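Long-range contacts in Exo-beta-1,3-glucanase (Streptomyces sp. SirexAA-E, PDB 4PEY), which hydrolyses laminarin and laminarioligosaccharides as a secreted exo-beta-1,3-glucanase of glycoside hydrolase family 55, releasing glucose and laminaribiose: residues G91-D96 with N124-S129; A69-Y74 with F108-E113; I506-G511 with G534-V539. The protein carries 1 engineered substitution. All blocks are in the same frame, centred on the assembly; numbering follows the deposited sequence. Where two conformers were deposited one is given.

Contact 1: G91-D96 with N124-S129; sequences GDVTVD and NRWAVS. With BGC (beta-D-glucopyranose), chain C; BGC (beta-D-glucopyranose), chain B; BGC (beta-D-glucopyranose), chain D.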
loop_
_atom_site.group_PDB
_atom_site.type_symbol
_atom_site.label_atom_id
_atom_site.label_comp_id
_atom_site.label_asym_id
_atom_site.label_seq_id
_atom_site.Cartn_x
_atom_site.Cartn_y
_atom_site.Cartn_z
ATOM N N GLY A 91 14.805 21.756 2.999
ATOM C CA GLY A 91 15.520 20.571 2.575
ATOM C C GLY A 91 14.562 19.535 2.027
ATOM O O GLY A 91 13.459 19.875 1.600
ATOM N N ASP A 92 14.981 18.268 2.062
ATOM C CA ASP A 92 14.352 17.228 1.262
ATOM C C ASP A 92 14.100 15.946 2.043
ATOM O O ASP A 92 14.802 15.640 3.016
ATOM C CB ASP A 92 15.226 16.884 0.046
ATOM C CG ASP A 92 15.416 18.058 -0.910
ATOM O OD1 ASP A 92 15.915 19.128 -0.485
ATOM O OD2 ASP A 92 15.085 17.898 -2.104
ATOM N N VAL A 93 13.100 15.197 1.595
ATOM C CA VAL A 93 12.930 13.806 1.988
ATOM C C VAL A 93 13.097 13.003 0.698
ATOM O O VAL A 93 12.210 12.972 -0.159
ATOM C CB VAL A 93 11.563 13.551 2.660
ATOM C CG1 VAL A 93 11.343 12.073 2.872
ATOM C CG2 VAL A 93 11.489 14.285 3.996
ATOM N N THR A 94 14.269 12.396 0.555
ATOM C CA THR A 94 14.722 11.864 -0.724
ATOM C C THR A 94 14.714 10.348 -0.808
ATOM O O THR A 94 15.248 9.677 0.076
ATOM C CB THR A 94 16.156 12.347 -1.012
ATOM O OG1 THR A 94 16.161 13.779 -1.094
ATOM C CG2 THR A 94 16.711 11.743 -2.313
ATOM N N VAL A 95 14.120 9.811 -1.872
ATOM C CA VAL A 95 14.406 8.441 -2.277
ATOM C C VAL A 95 14.938 8.448 -3.711
ATOM O O VAL A 95 14.314 9.018 -4.617
ATOM C CB VAL A 95 13.166 7.521 -2.177
ATOM C CG1 VAL A 95 13.492 6.123 -2.688
ATOM C CG2 VAL A 95 12.662 7.440 -0.738
ATOM N N ASP A 96 16.105 7.836 -3.905
ATOM C CA ASP A 96 16.704 7.698 -5.234
ATOM C C ASP A 96 17.145 6.240 -5.373
ATOM O O ASP A 96 16.912 5.426 -4.470
ATOM C CB ASP A 96 17.873 8.678 -5.429
ATOM C CG ASP A 96 18.182 8.974 -6.908
ATOM O OD1 ASP A 96 17.635 8.314 -7.823
ATOM O OD2 ASP A 96 19.016 9.869 -7.158
ATOM N N ASN A 124 11.441 18.076 -4.850
ATOM C CA ASN A 124 11.734 16.927 -4.003
ATOM C C ASN A 124 11.675 15.646 -4.825
ATOM O O ASN A 124 10.755 15.484 -5.619
ATOM C CB ASN A 124 10.734 16.844 -2.842
ATOM C CG ASN A 124 11.185 15.896 -1.759
ATOM O OD1 ASN A 124 11.986 16.266 -0.901
ATOM N ND2 ASN A 124 10.680 14.663 -1.792
ATOM N N ARG A 125 12.629 14.733 -4.634
ATOM C CA ARG A 125 12.612 13.463 -5.361
ATOM C C ARG A 125 12.172 12.309 -4.467
ATOM O O ARG A 125 12.823 12.006 -3.456
ATOM C CB ARG A 125 13.984 13.142 -5.962
ATOM C CG ARG A 125 13.965 11.880 -6.829
ATOM C CD ARG A 125 15.363 11.360 -7.140
ATOM N NE ARG A 125 16.248 12.420 -7.615
ATOM C CZ ARG A 125 16.281 12.865 -8.865
ATOM N NH1 ARG A 125 17.125 13.832 -9.201
ATOM N NH2 ARG A 125 15.470 12.348 -9.781
ATOM N N TRP A 126 11.070 11.664 -4.852
ATOM C CA TRP A 126 10.520 10.502 -4.137
ATOM C C TRP A 126 10.403 9.349 -5.140
ATOM O O TRP A 126 9.311 9.019 -5.616
ATOM C CB TRP A 126 9.167 10.859 -3.496
ATOM C CG TRP A 126 8.516 9.808 -2.613
ATOM C CD1 TRP A 126 7.410 9.058 -2.912
ATOM C CD2 TRP A 126 8.911 9.425 -1.286
ATOM N NE1 TRP A 126 7.100 8.228 -1.864
ATOM C CE2 TRP A 126 8.006 8.428 -0.853
ATOM C CE3 TRP A 126 9.942 9.821 -0.426
ATOM C CZ2 TRP A 126 8.102 7.821 0.404
ATOM C CZ3 TRP A 126 10.033 9.220 0.827
ATOM C CH2 TRP A 126 9.120 8.225 1.225
ATOM N N ALA A 127 11.545 8.759 -5.485
ATOM C CA ALA A 127 11.604 7.783 -6.573
ATOM C C ALA A 127 11.421 6.366 -6.048
ATOM O O ALA A 127 12.384 5.610 -5.880
ATOM C CB ALA A 127 12.920 7.912 -7.325
ATOM N N VAL A 128 10.167 6.015 -5.797
ATOM C CA VAL A 128 9.831 4.779 -5.113
ATOM C C VAL A 128 9.086 3.814 -6.011
ATOM O O VAL A 128 8.554 4.204 -7.062
ATOM C CB VAL A 128 8.965 5.063 -3.874
ATOM C CG1 VAL A 128 9.739 5.934 -2.889
ATOM C CG2 VAL A 128 7.657 5.746 -4.281
ATOM N N SER A 129 9.043 2.549 -5.608
ATOM C CA SER A 129 8.064 1.640 -6.195
ATOM C C SER A 129 7.023 1.297 -5.134
ATOM O O SER A 129 6.543 2.204 -4.443
ATOM C CB SER A 129 8.747 0.412 -6.791
ATOM O OG SER A 129 9.470 0.843 -7.940
HETATM C C2 BGC C . 18.228 14.329 -4.525
HETATM C C3 BGC C . 17.842 15.671 -5.136
HETATM C C4 BGC C . 18.242 16.833 -4.223
HETATM C C5 BGC C . 19.688 16.686 -3.758
HETATM C C6 BGC C . 20.042 17.723 -2.698
HETATM C C1 BGC C . 19.697 14.357 -4.122
HETATM O O2 BGC C . 17.995 13.280 -5.450
HETATM O O3 BGC C . 16.455 15.685 -5.367
HETATM O O4 BGC C . 18.099 18.059 -4.914
HETATM O O5 BGC C . 19.900 15.408 -3.201
HETATM O O6 BGC C . 21.442 17.864 -2.610
HETATM C C2 BGC B . 21.057 11.397 -4.522
HETATM C C3 BGC B . 21.298 12.702 -3.781
HETATM C C4 BGC B . 22.242 12.462 -2.610
HETATM C C5 BGC B . 23.507 11.737 -3.063
HETATM C C6 BGC B . 24.359 11.365 -1.852
HETATM C C1 BGC B . 22.399 10.813 -4.948
HETATM O O2 BGC B . 20.225 11.620 -5.643
HETATM O O3 BGC B . 20.067 13.199 -3.301
HETATM O O4 BGC B . 22.582 13.692 -2.009
HETATM O O5 BGC B . 23.183 10.569 -3.796
HETATM O O6 BGC B . 25.538 10.724 -2.284
HETATM C C2 BGC D . 22.362 8.360 -7.627
HETATM C C3 BGC D . 23.099 9.001 -6.459
HETATM C C4 BGC D . 24.055 8.014 -5.792
HETATM C C5 BGC D . 24.930 7.313 -6.827
HETATM C C6 BGC D . 25.830 6.260 -6.167
HETATM C C1 BGC D . 23.302 7.611 -8.561
HETATM O O1 BGC D . 22.498 6.879 -9.472
HETATM O O2 BGC D . 21.665 9.366 -8.339
HETATM O O3 BGC D . 22.133 9.459 -5.535
HETATM O O4 BGC D . 24.871 8.703 -4.865
HETATM O O5 BGC D . 24.126 6.713 -7.829
HETATM O O6 BGC D . 25.059 5.332 -5.422
HETATM O O HOH W 1 14.976 15.418 -3.086
#

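Contact 2: A69-Y74 with F108-E113; sequences AQIGFY and FWRSAE. With BGC (beta-D-glucopyranose), chain B.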
loop_
_atom_site.group_PDB
_atom_site.type_symbol
_atom_site.label_atom_id
_atom_site.label_comp_id
_atom_site.label_asym_id
_atom_site.label_seq_id
_atom_site.Cartn_x
_atom_site.Cartn_y
_atom_site.Cartn_z
ATOM N N ALA A 69 17.156 14.259 4.085
ATOM C CA ALA A 69 16.871 12.985 4.724
ATOM C C ALA A 69 16.664 11.925 3.655
ATOM O O ALA A 69 15.579 11.825 3.074
ATOM C CB ALA A 69 15.641 13.099 5.636
ATOM N N GLN A 70 17.708 11.148 3.380
ATOM C CA GLN A 70 17.595 10.057 2.424
ATOM C C GLN A 70 16.982 8.874 3.138
ATOM O O GLN A 70 17.434 8.494 4.226
ATOM C CB GLN A 70 18.957 9.686 1.832
ATOM C CG GLN A 70 19.564 10.778 0.956
ATOM C CD GLN A 70 20.878 10.349 0.332
ATOM O OE1 GLN A 70 20.899 9.630 -0.667
ATOM N NE2 GLN A 70 21.984 10.786 0.925
ATOM N N ILE A 71 15.957 8.292 2.523
ATOM C CA ILE A 71 15.162 7.246 3.149
ATOM C C ILE A 71 15.451 5.888 2.515
ATOM O O ILE A 71 15.172 5.680 1.329
ATOM C CB ILE A 71 13.657 7.571 3.040
ATOM C CG1 ILE A 71 13.386 9.006 3.526
ATOM C CG2 ILE A 71 12.832 6.545 3.796
ATOM C CD1 ILE A 71 13.837 9.298 4.958
ATOM N N GLY A 72 16.038 4.976 3.298
ATOM C CA GLY A 72 16.309 3.622 2.842
ATOM C C GLY A 72 15.193 2.648 3.164
ATOM O O GLY A 72 14.071 3.064 3.459
ATOM N N PHE A 73 15.492 1.352 3.104
ATOM C CA PHE A 73 14.509 0.324 3.429
ATOM C C PHE A 73 14.054 0.416 4.885
ATOM O O PHE A 73 14.827 0.816 5.756
ATOM C CB PHE A 73 15.076 -1.076 3.166
ATOM C CG PHE A 73 15.158 -1.437 1.708
ATOM C CD1 PHE A 73 16.324 -1.214 0.982
ATOM C CD2 PHE A 73 14.051 -1.976 1.054
ATOM C CE1 PHE A 73 16.392 -1.546 -0.365
ATOM C CE2 PHE A 73 14.110 -2.309 -0.288
ATOM C CZ PHE A 73 15.280 -2.093 -1.002
ATOM N N TYR A 74 12.798 0.039 5.122
ATOM C CA TYR A 74 12.219 -0.084 6.467
ATOM C C TYR A 74 12.465 1.148 7.326
ATOM O O TYR A 74 12.745 1.050 8.522
ATOM C CB TYR A 74 12.760 -1.325 7.182
ATOM C CG TYR A 74 12.653 -2.599 6.380
ATOM C CD1 TYR A 74 11.420 -3.212 6.155
ATOM C CD2 TYR A 74 13.789 -3.193 5.842
ATOM C CE1 TYR A 74 11.328 -4.391 5.418
ATOM C CE2 TYR A 74 13.707 -4.361 5.100
ATOM C CZ TYR A 74 12.477 -4.957 4.895
ATOM O OH TYR A 74 12.421 -6.117 4.156
ATOM N N PHE A 108 11.252 -0.360 -1.985
ATOM C CA PHE A 108 10.068 -0.775 -1.229
ATOM C C PHE A 108 10.116 -0.370 0.241
ATOM O O PHE A 108 11.175 -0.017 0.757
ATOM C CB PHE A 108 9.908 -2.303 -1.230
ATOM C CG PHE A 108 9.975 -2.962 -2.585
ATOM C CD1 PHE A 108 9.262 -2.468 -3.670
ATOM C CD2 PHE A 108 10.730 -4.121 -2.752
ATOM C CE1 PHE A 108 9.318 -3.115 -4.905
ATOM C CE2 PHE A 108 10.781 -4.779 -3.973
ATOM C CZ PHE A 108 10.075 -4.275 -5.054
ATOM N N TRP A 109 8.965 -0.501 0.906
ATOM C CA TRP A 109 8.841 -0.556 2.370
ATOM C C TRP A 109 9.459 0.653 3.068
ATOM O O TRP A 109 10.402 0.527 3.850
ATOM C CB TRP A 109 9.452 -1.867 2.932
ATOM C CG TRP A 109 8.818 -3.126 2.356
ATOM C CD1 TRP A 109 7.488 -3.449 2.348
ATOM C CD2 TRP A 109 9.495 -4.210 1.696
ATOM N NE1 TRP A 109 7.295 -4.661 1.721
ATOM C CE2 TRP A 109 8.513 -5.148 1.311
ATOM C CE3 TRP A 109 10.836 -4.483 1.398
ATOM C CZ2 TRP A 109 8.825 -6.322 0.625
ATOM C CZ3 TRP A 109 11.146 -5.646 0.714
ATOM C CH2 TRP A 109 10.145 -6.556 0.335
ATOM N N ARG A 110 8.906 1.829 2.796
ATOM C CA ARG A 110 9.340 3.043 3.483
ATOM C C ARG A 110 8.185 4.034 3.426
ATOM O O ARG A 110 7.208 3.790 2.724
ATOM C CB ARG A 110 10.622 3.607 2.850
ATOM C CG ARG A 110 10.486 4.052 1.386
ATOM C CD ARG A 110 11.846 4.055 0.686
ATOM N NE ARG A 110 12.296 2.689 0.426
ATOM C CZ ARG A 110 13.523 2.348 0.039
ATOM N NH1 ARG A 110 14.472 3.277 -0.106
ATOM N NH2 ARG A 110 13.807 1.068 -0.179
ATOM N N SER A 111 8.256 5.134 4.168
ATOM C CA SER A 111 7.123 6.059 4.166
ATOM C C SER A 111 7.477 7.467 4.600
ATOM O O SER A 111 8.423 7.671 5.359
ATOM C CB SER A 111 6.007 5.529 5.077
ATOM O OG SER A 111 6.449 5.462 6.423
ATOM N N ALA A 112 6.687 8.427 4.118
ATOM C CA ALA A 112 6.776 9.831 4.539
ATOM C C ALA A 112 5.385 10.332 4.871
ATOM O O ALA A 112 4.448 10.081 4.115
ATOM C CB ALA A 112 7.395 10.701 3.446
ATOM N N GLU A 113 5.250 11.036 5.991
ATOM C CA GLU A 113 3.950 11.556 6.407
ATOM C C GLU A 113 4.047 12.850 7.221
ATOM O O GLU A 113 4.943 13.016 8.042
ATOM C CB GLU A 113 3.201 10.481 7.216
ATOM C CG GLU A 113 1.783 10.848 7.652
ATOM C CD GLU A 113 1.018 9.656 8.208
ATOM O OE1 GLU A 113 1.643 8.768 8.844
ATOM O OE2 GLU A 113 -0.216 9.596 8.006
HETATM C C2 BGC B . 21.057 11.397 -4.522
HETATM C C3 BGC B . 21.298 12.702 -3.781
HETATM C C4 BGC B . 22.242 12.462 -2.610
HETATM C C5 BGC B . 23.507 11.737 -3.063
HETATM C C6 BGC B . 24.359 11.365 -1.852
HETATM C C1 BGC B . 22.399 10.813 -4.948
HETATM O O2 BGC B . 20.225 11.620 -5.643
HETATM O O3 BGC B . 20.067 13.199 -3.301
HETATM O O4 BGC B . 22.582 13.692 -2.009
HETATM O O5 BGC B . 23.183 10.569 -3.796
HETATM O O6 BGC B . 25.538 10.724 -2.284
#

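Contact 3: I506-G511 with G534-V539; sequences IRQQHG and GQYEHV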
loop_
_atom_site.group_PDB
_atom_site.type_symbol
_atom_site.label_atom_id
_atom_site.label_comp_id
_atom_site.label_asym_id
_atom_site.label_seq_id
_atom_site.Cartn_x
_atom_site.Cartn_y
_atom_site.Cartn_z
ATOM N N ILE A 506 4.822 -19.069 -22.541
ATOM C CA ILE A 506 3.535 -19.102 -21.857
ATOM C C ILE A 506 2.569 -18.030 -22.370
ATOM O O ILE A 506 2.979 -16.946 -22.814
ATOM C CB ILE A 506 3.755 -18.980 -20.323
ATOM C CG1 ILE A 506 4.260 -20.327 -19.791
ATOM C CG2 ILE A 506 2.478 -18.566 -19.563
ATOM C CD1 ILE A 506 4.692 -20.314 -18.345
ATOM N N ARG A 507 1.287 -18.375 -22.351
ATOM C CA ARG A 507 0.198 -17.456 -22.651
ATOM C C ARG A 507 -0.703 -17.274 -21.431
ATOM O O ARG A 507 -1.055 -18.244 -20.750
ATOM C CB ARG A 507 -0.631 -17.969 -23.830
ATOM C CG ARG A 507 0.127 -17.935 -25.144
ATOM C CD ARG A 507 0.509 -16.507 -25.508
ATOM N NE ARG A 507 1.222 -16.421 -26.783
ATOM C CZ ARG A 507 2.543 -16.316 -26.914
ATOM N NH1 ARG A 507 3.336 -16.268 -25.845
ATOM N NH2 ARG A 507 3.075 -16.233 -28.129
ATOM N N GLN A 508 -1.072 -16.023 -21.175
ATOM C CA GLN A 508 -2.007 -15.658 -20.116
ATOM C C GLN A 508 -3.289 -15.236 -20.818
ATOM O O GLN A 508 -3.259 -14.290 -21.595
ATOM C CB GLN A 508 -1.435 -14.519 -19.264
ATOM C CG GLN A 508 -2.388 -13.932 -18.220
ATOM C CD GLN A 508 -2.504 -14.782 -16.961
ATOM O OE1 GLN A 508 -1.593 -15.546 -16.615
ATOM N NE2 GLN A 508 -3.626 -14.648 -16.264
ATOM N N GLN A 509 -4.402 -15.934 -20.604
ATOM C CA GLN A 509 -5.583 -15.639 -21.418
ATOM C C GLN A 509 -6.056 -14.195 -21.241
ATOM O O GLN A 509 -6.410 -13.523 -22.216
ATOM C CB GLN A 509 -6.720 -16.607 -21.097
ATOM C CG GLN A 509 -7.832 -16.606 -22.118
ATOM C CD GLN A 509 -8.583 -17.936 -22.158
ATOM O OE1 GLN A 509 -7.991 -19.011 -22.039
ATOM N NE2 GLN A 509 -9.884 -17.862 -22.328
ATOM N N HIS A 510 -6.045 -13.708 -20.004
ATOM C CA HIS A 510 -6.499 -12.349 -19.730
ATOM C C HIS A 510 -5.966 -11.834 -18.399
ATOM O O HIS A 510 -5.527 -12.611 -17.542
ATOM C CB HIS A 510 -8.031 -12.287 -19.729
ATOM C CG HIS A 510 -8.682 -13.390 -18.950
ATOM N ND1 HIS A 510 -9.673 -14.189 -19.479
ATOM C CD2 HIS A 510 -8.469 -13.840 -17.688
ATOM C CE1 HIS A 510 -10.056 -15.073 -18.571
ATOM N NE2 HIS A 510 -9.337 -14.887 -17.478
ATOM N N GLY A 511 -5.998 -10.518 -18.226
ATOM C CA GLY A 511 -5.683 -9.924 -16.939
ATOM C C GLY A 511 -6.898 -9.923 -16.021
ATOM O O GLY A 511 -6.763 -10.013 -14.798
ATOM N N GLY A 534 6.404 -14.028 -22.479
ATOM C CA GLY A 534 5.007 -14.426 -22.457
ATOM C C GLY A 534 4.151 -13.357 -23.118
ATOM O O GLY A 534 4.637 -12.264 -23.415
ATOM N N GLN A 535 2.877 -13.664 -23.352
ATOM C CA GLN A 535 1.932 -12.684 -23.895
ATOM C C GLN A 535 0.551 -12.903 -23.294
ATOM O O GLN A 535 0.231 -14.022 -22.863
ATOM C CB GLN A 535 1.814 -12.780 -25.427
ATOM C CG GLN A 535 3.123 -12.692 -26.229
ATOM C CD GLN A 535 3.682 -11.279 -26.350
ATOM O OE1 GLN A 535 3.078 -10.313 -25.896
ATOM N NE2 GLN A 535 4.842 -11.161 -26.985
ATOM N N TYR A 536 -0.273 -11.851 -23.313
ATOM C CA TYR A 536 -1.705 -11.963 -23.036
ATOM C C TYR A 536 -2.467 -12.275 -24.314
ATOM O O TYR A 536 -2.118 -11.776 -25.387
ATOM C CB TYR A 536 -2.263 -10.672 -22.429
ATOM C CG TYR A 536 -1.781 -10.398 -21.031
ATOM C CD1 TYR A 536 -0.512 -9.876 -20.804
ATOM C CD2 TYR A 536 -2.603 -10.643 -19.932
ATOM C CE1 TYR A 536 -0.064 -9.632 -19.522
ATOM C CE2 TYR A 536 -2.163 -10.399 -18.636
ATOM C CZ TYR A 536 -0.889 -9.889 -18.440
ATOM O OH TYR A 536 -0.429 -9.637 -17.164
ATOM N N GLU A 537 -3.507 -13.092 -24.202
ATOM C CA GLU A 537 -4.371 -13.369 -25.345
ATOM C C GLU A 537 -5.440 -12.291 -25.488
ATOM O O GLU A 537 -5.894 -11.993 -26.600
ATOM C CB GLU A 537 -5.013 -14.753 -25.199
ATOM C CG GLU A 537 -3.973 -15.859 -25.193
ATOM C CD GLU A 537 -4.565 -17.248 -25.140
ATOM O OE1 GLU A 537 -5.577 -17.447 -24.440
ATOM O OE2 GLU A 537 -4.000 -18.147 -25.797
ATOM N N HIS A 538 -5.847 -11.729 -24.351
ATOM C CA HIS A 538 -6.901 -10.722 -24.285
ATOM C C HIS A 538 -6.688 -9.844 -23.059
ATOM O O HIS A 538 -5.824 -10.127 -22.227
ATOM C CB HIS A 538 -8.290 -11.372 -24.223
ATOM C CG HIS A 538 -8.647 -12.149 -25.453
ATOM N ND1 HIS A 538 -8.927 -11.542 -26.657
ATOM C CD2 HIS A 538 -8.761 -13.483 -25.666
ATOM C CE1 HIS A 538 -9.201 -12.468 -27.561
ATOM N NE2 HIS A 538 -9.109 -13.654 -26.985
ATOM N N VAL A 539 -7.489 -8.790 -22.944
ATOM C CA VAL A 539 -7.459 -7.923 -21.769
ATOM C C VAL A 539 -8.393 -8.445 -20.671
ATOM O O VAL A 539 -7.969 -8.687 -19.536
ATOM C CB VAL A 539 -7.852 -6.479 -22.142
ATOM C CG1 VAL A 539 -7.944 -5.604 -20.900
ATOM C CG2 VAL A 539 -6.839 -5.898 -23.127
#

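Contact 1: G91-D96 with N124-S129
Asn124 turns its side-chain amide onto the backbone of Val93 and grips it twice. Its OD1 takes the Val93 N-H on a lone pair at 2.9 Å, while ND2 gives a hydrogen to Val93 O at 2.8 Å. With CG anti to the backbone N (chi1 -166°), the amide is carried across to the neighbouring strand. Further along, backbone bonds from Val95 N to Arg125 O and from Ala127 N to Val95 O form a single bridge between Val95 and Trp126. On the buried side, Val95 CG2 lies 3.5 Å from Trp126 CZ3, Val93 CG1 touches the same ring carbon, and Val95 CG1 meets Val128 CG1, the two side chains crossing at about a right angle. Arg125, in one of its two modelled conformers, bends at chi3 (-49°) and points NE along the guanidinium edge at O2 of the chain C glucose, 2.9 Å away. Asp96 OD2 accepts from O2 of the chain B glucose at 2.6 Å and from O2 of the chain D glucose; its bridge to Arg125 is long and electrostatic only. One water joins Asp92 OD2, Thr94 OG1, Arg125 N and O3 of the chain C glucose; Asp92 OD1 accepts from Val120 N, and Thr94 OG1 is bonded to Asn68 OD1. Apolar packing thus backs a carboxylate and a guanidinium that each engage sugar hydroxyls, and Arg125 may help balance the charge of Asp96.

Contact 2: A69-Y74 with F108-E113
Across from each other at Tyr74 and Arg110, where the CA atoms are 5.2 Å apart, the two segments share one weak backbone bond, from Tyr74 N to Trp109 O, and both Tyr74 and Trp109 have positive phi. Arg110 does most of the work. Its CG sits between the backbone N and the carbonyl carbon (chi1 63°), and a second bend at chi3 folds the guanidinium back over its own segment, where NE and NH2 both hold Phe108 O, at 2.9 and 3.0 Å respectively. NH1 reaches over to Ile71 O at 2.9 Å, with the oxygen tilted from the guanidinium plane. NH2 also stands over the centre of the Phe73 ring, 3.2 Å above its plane, in a cation-pi contact with CZ 4.5 Å from the ring centroid; the planes are 66° apart, so NH2 points into the face. The Gly72-Phe73 peptide lies against one guanidinium face, toward its rim. These turns lie where strands 67-70 and 110-113 meet their loops in the right-handed parallel beta-helix of this family, strand 110-113 pairing with 75-79. With an alanine in place of Arg110, the carbonyls of Phe108 and Ile71 would probably lose their shared donor and the Phe73 face its cation. Ile71 CG2 packs against Arg110 CB at 3.8 Å. Tyr74 and Trp109 run side by side with planes only 4° apart, yet slid so far that the rings barely overlap; Tyr74 OH, bonded to Gln49 O and Arg374, lies 3.6 Å from Trp109 CE3.

Contact 3: I506-G511 with G534-V539
A short parallel strand pair, 507-508 with 535-536, makes this contact, at the C-terminal end of the second of the two beta-helix domains known for family 55. Arg507 is in register with Gln535 and Gln508 with Tyr536. The firm bonds run from Gln508 N to Gln535 O, nearly straight at 173°, and from Glu537 N to Gln508 O; further along, Gly511 N reaches Val539 O at 3.0 Å. On the face of Arg507 and Gln535, the arginine chain in this crystal bends at chi2 (-62°) and lies alongside the glutamine, with Gln535 CG against one guanidinium face, 3.6 Å from NH1, while NH1 also bonds back to Ile506 O. On the face of Gln508 and Tyr536, the glutamine places CG 3.6 Å from Tyr536 CE2, and its NE2 bonds to His510 O and Tyr477 O. Tyr536 OH goes on to Ser496. Glu537 OE1 rests 3.3 Å from Gln509 CG, and its OE2 forms a salt bridge with Lys475, whose backbone N meets Gln509 OE1. Gln508 NE2 and Tyr536 OH are thus both satisfied within the buried face, whereas the charge of Glu537 is probably balanced chiefly by Lys475, since Arg507 NE stays 5.6 Å from Glu537 OE2.

In the fold
Contacts 1 and 2 are neighbours, with centres 9 Å apart, and their segments alternate along the chain. They join directly: Thr94 N lies 2.9 Å from Ala69 O, Thr94 O equally close to Ile71 N, and Val93 CG1 packs on Ile71 CG1. Both touch the chain B glucose, Asp96 by a hydrogen bond and Gln70 by packing. Contact 2 also reaches a second glycan site through Phe108, next to substrate-binding Gln130. Contact 3 stands apart, its centre 35 Å from each of the others and its nearest atoms about 17 Å away. Its Tyr536 side chain is about 7 Å from that of Ala458, the engineered replacement at the inferred proton-donor position.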